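Local structure of hypothetical protein TT1466 (Thermus thermophilus, 1IUK) at residues A13-V18 against G40-P45; L19-D24 against E54-E59. The protein is of unknown function but probably binds coenzyme A through a Rossmann-type domain. All coordinates share one frame; numbering follows the deposited sequence.

Contact 1. Residues A13-V18 against G40-P45; sequences AKTIAV and GYRVLP
Four backbone hydrogen bonds join strand 15-18 to strand 42-45 in parallel register, Thr-15 pairing with Arg-42 and Ala-17 with Leu-44. Arg-42 is bonded through both its backbone N and its backbone O: the N reaches Lys-14 O at 2.7 Å, and the O accepts from Ile-16 N at 2.8 Å. Ile-16 O then receives Leu-44 N, and Leu-44 O receives Val-18 N at 2.9 Å, this last donor standing above the carbonyl plane. All four are nearly straight at the hydrogen. CA-H...O contacts reinforce the ladder, the shortest from Val-43 CA to Ile-16 O at 3.2 Å.

The main side-chain contact is a CH-pi interaction. Ile-16 CD1 lies over one face of the Tyr-41 ring, 3.7 Å from its centroid and displaced toward CG. With CG1 beside the backbone N (chi1 -57°) and the chain then extended, the methyl is carried back past its own bridge partner, Val-43, to Tyr-41, two residues earlier on the neighbouring segment. The edge of the same ring meets backbone oxygen, Tyr-41 CE2 lying 3.4 Å from Ala-13 O, while its hydroxyl is hydrogen-bonded to Leu-10 O of helix 3-12. Leu-36 of helix 28-38 packs on Ile-16, Tyr-41 and Val-43.

On the face bearing Thr-15 and Arg-42, Thr-15 CG2 approaches the arginine's CD at 4.2 Å. Lys-14 NZ and Arg-42 NH1 are like charges 4.4 Å apart, but the guanidinium has Glu-58 as its partner, which probably eases their repulsion. Thr-15 OG1 is engaged by Pro-70 O and Asp-72 N.

Strand 15-19, helix 28-38 and strand 42-46 thus form a beta-alpha-beta crossover, the first such unit of this Rossmann-type CoA-binding domain.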
loop_
_atom_site.group_PDB
_atom_site.type_symbol
_atom_site.label_atom_id
_atom_site.label_comp_id
_atom_site.label_asym_id
_atom_site.label_seq_id
_atom_site.Cartn_x
_atom_site.Cartn_y
_atom_site.Cartn_z
ATOM N N ALA A 13 4.590 -9.748 7.376
ATOM C CA ALA A 13 4.811 -9.103 6.077
ATOM C C ALA A 13 6.211 -8.534 5.885
ATOM O O ALA A 13 6.857 -8.099 6.837
ATOM C CB ALA A 13 3.778 -7.988 5.874
ATOM N N LYS A 14 6.670 -8.539 4.637
ATOM C CA LYS A 14 7.975 -8.009 4.289
ATOM C C LYS A 14 7.872 -6.895 3.250
ATOM O O LYS A 14 8.369 -5.792 3.466
ATOM C CB LYS A 14 8.882 -9.099 3.710
ATOM C CG LYS A 14 10.005 -8.509 2.852
ATOM C CD LYS A 14 10.877 -9.556 2.199
ATOM C CE LYS A 14 12.181 -8.949 1.697
ATOM N NZ LYS A 14 12.762 -9.717 0.561
ATOM N N THR A 15 7.236 -7.197 2.116
ATOM C CA THR A 15 7.120 -6.242 1.014
ATOM C C THR A 15 5.849 -5.386 1.000
ATOM O O THR A 15 4.722 -5.903 1.036
ATOM C CB THR A 15 7.244 -6.977 -0.329
ATOM O OG1 THR A 15 6.188 -7.930 -0.439
ATOM C CG2 THR A 15 8.544 -7.744 -0.390
ATOM N N ILE A 16 6.035 -4.072 0.960
ATOM C CA ILE A 16 4.902 -3.160 0.915
ATOM C C ILE A 16 5.023 -2.284 -0.332
ATOM O O ILE A 16 5.958 -1.495 -0.453
ATOM C CB ILE A 16 4.849 -2.237 2.159
ATOM C CG1 ILE A 16 4.807 -3.075 3.439
ATOM C CG2 ILE A 16 3.620 -1.320 2.077
ATOM C CD1 ILE A 16 4.637 -2.254 4.705
ATOM N N ALA A 17 4.098 -2.443 -1.273
ATOM C CA ALA A 17 4.118 -1.623 -2.476
ATOM C C ALA A 17 3.278 -0.389 -2.157
ATOM O O ALA A 17 2.193 -0.500 -1.609
ATOM C CB ALA A 17 3.513 -2.393 -3.673
ATOM N N VAL A 18 3.796 0.790 -2.487
ATOM C CA VAL A 18 3.085 2.035 -2.225
ATOM C C VAL A 18 2.548 2.591 -3.539
ATOM O O VAL A 18 3.303 3.069 -4.393
ATOM C CB VAL A 18 4.026 3.079 -1.555
ATOM C CG1 VAL A 18 3.280 4.389 -1.323
ATOM C CG2 VAL A 18 4.573 2.510 -0.230
ATOM N N GLY A 40 11.633 -1.979 9.092
ATOM C CA GLY A 40 12.084 -3.223 8.491
ATOM C C GLY A 40 11.351 -3.796 7.290
ATOM O O GLY A 40 11.559 -4.958 6.943
ATOM N N TYR A 41 10.493 -3.008 6.653
ATOM C CA TYR A 41 9.758 -3.479 5.481
ATOM C C TYR A 41 10.507 -3.096 4.212
ATOM O O TYR A 41 11.301 -2.154 4.214
ATOM C CB TYR A 41 8.374 -2.828 5.415
ATOM C CG TYR A 41 7.428 -3.240 6.506
ATOM C CD1 TYR A 41 7.084 -2.351 7.521
ATOM C CD2 TYR A 41 6.872 -4.522 6.534
ATOM C CE1 TYR A 41 6.221 -2.720 8.531
ATOM C CE2 TYR A 41 6.000 -4.904 7.547
ATOM C CZ TYR A 41 5.679 -3.997 8.545
ATOM O OH TYR A 41 4.822 -4.351 9.559
ATOM N N ARG A 42 10.262 -3.831 3.131
ATOM C CA ARG A 42 10.866 -3.496 1.859
ATOM C C ARG A 42 9.745 -2.739 1.166
ATOM O O ARG A 42 8.709 -3.316 0.842
ATOM C CB ARG A 42 11.218 -4.741 1.052
ATOM C CG ARG A 42 11.636 -4.399 -0.373
ATOM C CD ARG A 42 12.086 -5.623 -1.154
ATOM N NE ARG A 42 13.181 -5.276 -2.052
ATOM C CZ ARG A 42 14.461 -5.482 -1.767
ATOM N NH1 ARG A 42 14.794 -6.038 -0.605
ATOM N NH2 ARG A 42 15.407 -5.114 -2.628
ATOM N N VAL A 43 9.932 -1.439 0.981
ATOM C CA VAL A 43 8.913 -0.612 0.353
ATOM C C VAL A 43 9.247 -0.434 -1.120
ATOM O O VAL A 43 10.365 -0.051 -1.490
ATOM C CB VAL A 43 8.798 0.766 1.053
ATOM C CG1 VAL A 43 8.459 0.575 2.517
ATOM C CG2 VAL A 43 10.095 1.526 0.925
ATOM N N LEU A 44 8.260 -0.740 -1.959
ATOM C CA LEU A 44 8.403 -0.653 -3.403
ATOM C C LEU A 44 7.517 0.466 -3.923
ATOM O O LEU A 44 6.291 0.337 -3.953
ATOM C CB LEU A 44 8.002 -1.985 -4.035
ATOM C CG LEU A 44 8.701 -3.207 -3.434
ATOM C CD1 LEU A 44 8.104 -4.489 -4.014
ATOM C CD2 LEU A 44 10.196 -3.117 -3.710
ATOM N N PRO A 45 8.128 1.595 -4.320
ATOM C CA PRO A 45 7.352 2.731 -4.832
ATOM C C PRO A 45 6.764 2.527 -6.239
ATOM O O PRO A 45 7.465 2.115 -7.166
ATOM C CB PRO A 45 8.355 3.885 -4.787
ATOM C CG PRO A 45 9.685 3.207 -5.052
ATOM C CD PRO A 45 9.578 1.884 -4.304
#

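Contact 2. Residues L19-D24 against E54-E59; sequences LGAHKD and ELFGEE
Leu-55 points its two methyls at different parts of segment 19-24. CD1 faces the backbone, 3.8 Å from His-22 O, and also touches Ala-21 CB at 4.0 Å. CD2 instead meets the aliphatic part of Lys-23, whose chain runs obliquely across the leucine. The bends at chi2 (-69°) and chi3 (104°) curl the lysine round this methyl, bringing CG to 3.4 Å and CE to 3.6 Å from Leu-55 CD2; the CG approach is tighter than usual for two carbons.

Phe-56 presents its ring edge to Ala-21, with CE2 4.0 Å from Ala-21 CB, which lies near the ring plane. The alanine methyl is therefore shared by leucine and phenylalanine. One face of the phenyl ring is partly covered by Leu-55 CB from the same hairpin, and His-22 O lies obliquely to the ring, nearest to CZ. That carbonyl is hydrogen-bonded to His-30 ND1 of helix 28-38, and Ala-21 O is taken by Asn-47 ND2, so both loop carbonyls have polar partners beside the apolar contact.

Leu-55 and Phe-56 sit at the start of a tight beta hairpin: Leu-55 and Glu-58 bond to each other in both directions through their backbones, around a type I' turn with Phe-56 and Gly-57 at its corners. The hairpin packs on the loop following the first strand of the Rossmann-type sheet, a region where members of this superfamily commonly bind their nucleotide.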
loop_
_atom_site.group_PDB
_atom_site.type_symbol
_atom_site.label_atom_id
_atom_site.label_comp_id
_atom_site.label_asym_id
_atom_site.label_seq_id
_atom_site.Cartn_x
_atom_site.Cartn_y
_atom_site.Cartn_z
ATOM N N LEU A 19 1.238 2.505 -3.699
ATOM C CA LEU A 19 0.607 2.978 -4.912
ATOM C C LEU A 19 0.343 4.467 -4.762
ATOM O O LEU A 19 -0.477 4.887 -3.937
ATOM C CB LEU A 19 -0.698 2.216 -5.150
ATOM C CG LEU A 19 -1.299 2.422 -6.533
ATOM C CD1 LEU A 19 -0.422 1.741 -7.565
ATOM C CD2 LEU A 19 -2.713 1.885 -6.547
ATOM N N GLY A 20 1.035 5.260 -5.575
ATOM C CA GLY A 20 0.886 6.703 -5.505
ATOM C C GLY A 20 2.037 7.315 -4.715
ATOM O O GLY A 20 1.917 8.437 -4.218
ATOM N N ALA A 21 3.141 6.565 -4.608
ATOM C CA ALA A 21 4.357 6.978 -3.892
ATOM C C ALA A 21 4.778 8.362 -4.352
ATOM O O ALA A 21 4.797 8.630 -5.553
ATOM C CB ALA A 21 5.476 5.994 -4.164
ATOM N N HIS A 22 5.145 9.229 -3.407
ATOM C CA HIS A 22 5.521 10.598 -3.748
ATOM C C HIS A 22 6.947 10.981 -3.358
ATOM O O HIS A 22 7.498 10.459 -2.397
ATOM C CB HIS A 22 4.538 11.575 -3.109
ATOM C CG HIS A 22 4.426 12.874 -3.843
ATOM N ND1 HIS A 22 3.307 13.229 -4.565
ATOM C CD2 HIS A 22 5.311 13.886 -4.000
ATOM C CE1 HIS A 22 3.506 14.403 -5.136
ATOM N NE2 HIS A 22 4.715 14.823 -4.808
ATOM N N LYS A 23 7.530 11.899 -4.120
ATOM C CA LYS A 23 8.889 12.374 -3.885
ATOM C C LYS A 23 8.928 13.510 -2.846
ATOM O O LYS A 23 9.892 13.637 -2.088
ATOM C CB LYS A 23 9.490 12.869 -5.206
ATOM C CG LYS A 23 10.939 12.497 -5.410
ATOM C CD LYS A 23 11.831 13.260 -4.446
ATOM C CE LYS A 23 12.315 12.371 -3.297
ATOM N NZ LYS A 23 12.288 13.073 -1.975
ATOM N N ASP A 24 7.890 14.338 -2.816
ATOM C CA ASP A 24 7.838 15.455 -1.868
ATOM C C ASP A 24 7.780 14.931 -0.437
ATOM O O ASP A 24 6.855 14.213 -0.066
ATOM C CB ASP A 24 6.620 16.349 -2.168
ATOM C CG ASP A 24 6.526 17.561 -1.242
ATOM O OD1 ASP A 24 5.651 18.427 -1.476
ATOM O OD2 ASP A 24 7.320 17.647 -0.278
ATOM N N GLU A 54 14.522 7.380 -7.805
ATOM C CA GLU A 54 14.749 6.554 -6.627
ATOM C C GLU A 54 13.952 7.059 -5.432
ATOM O O GLU A 54 14.141 8.193 -4.972
ATOM C CB GLU A 54 16.235 6.520 -6.282
ATOM C CG GLU A 54 16.649 5.331 -5.436
ATOM C CD GLU A 54 17.828 5.651 -4.530
ATOM O OE1 GLU A 54 17.758 5.335 -3.323
ATOM O OE2 GLU A 54 18.829 6.222 -5.024
ATOM N N LEU A 55 13.047 6.222 -4.938
ATOM C CA LEU A 55 12.239 6.582 -3.787
ATOM C C LEU A 55 12.377 5.463 -2.778
ATOM O O LEU A 55 12.247 4.293 -3.123
ATOM C CB LEU A 55 10.764 6.753 -4.176
ATOM C CG LEU A 55 10.325 8.019 -4.932
ATOM C CD1 LEU A 55 8.820 8.074 -4.984
ATOM C CD2 LEU A 55 10.846 9.258 -4.247
ATOM N N PHE A 56 12.664 5.822 -1.534
ATOM C CA PHE A 56 12.809 4.835 -0.471
ATOM C C PHE A 56 13.879 3.796 -0.775
ATOM O O PHE A 56 13.741 2.629 -0.408
ATOM C CB PHE A 56 11.462 4.158 -0.218
ATOM C CG PHE A 56 10.308 5.111 -0.251
ATOM C CD1 PHE A 56 10.341 6.285 0.500
ATOM C CD2 PHE A 56 9.220 4.878 -1.084
ATOM C CE1 PHE A 56 9.320 7.214 0.418
ATOM C CE2 PHE A 56 8.187 5.803 -1.177
ATOM C CZ PHE A 56 8.235 6.976 -0.426
ATOM N N GLY A 57 14.944 4.228 -1.447
ATOM C CA GLY A 57 16.035 3.327 -1.778
ATOM C C GLY A 57 15.772 2.441 -2.980
ATOM O O GLY A 57 16.630 1.653 -3.379
ATOM N N GLU A 58 14.586 2.575 -3.564
ATOM C CA GLU A 58 14.209 1.770 -4.722
ATOM C C GLU A 58 13.771 2.642 -5.895
ATOM O O GLU A 58 13.285 3.759 -5.704
ATOM C CB GLU A 58 13.065 0.827 -4.345
ATOM C CG GLU A 58 13.448 -0.251 -3.351
ATOM C CD GLU A 58 14.524 -1.196 -3.883
ATOM O OE1 GLU A 58 14.976 -1.027 -5.036
ATOM O OE2 GLU A 58 14.925 -2.113 -3.144
ATOM N N GLU A 59 13.940 2.133 -7.111
ATOM C CA GLU A 59 13.515 2.883 -8.287
ATOM C C GLU A 59 12.005 2.725 -8.429
ATOM O O GLU A 59 11.485 1.610 -8.407
ATOM C CB GLU A 59 14.207 2.354 -9.543
ATOM C CG GLU A 59 13.839 3.090 -10.828
ATOM C CD GLU A 59 14.853 2.869 -11.945
ATOM O OE1 GLU A 59 16.001 3.363 -11.817
ATOM O OE2 GLU A 59 14.503 2.206 -12.949
#

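In the fold
The two contacts adjoin, with centres 11 Å apart, and their segments alternate along the chain: 13-18, 19-24, 40-45, 54-59. Strand 15-19 runs from contact 1 directly into the loop of contact 2, and strand 42-46, outermost in the five-stranded parallel sheet, is followed by the hairpin 54-59. Helix 28-38 borders both. The hairpin packs back on the edge strand, Val-43 against Phe-56 and Pro-45 against Leu-55, while a salt bridge from Arg-42 to Glu-58 ties the two. Contact 1 thus pairs the edge strand 42-46 with strand 15-19, and contact 2 lies by the C-terminal ends of these two strands, within one predicted CoA-binding domain.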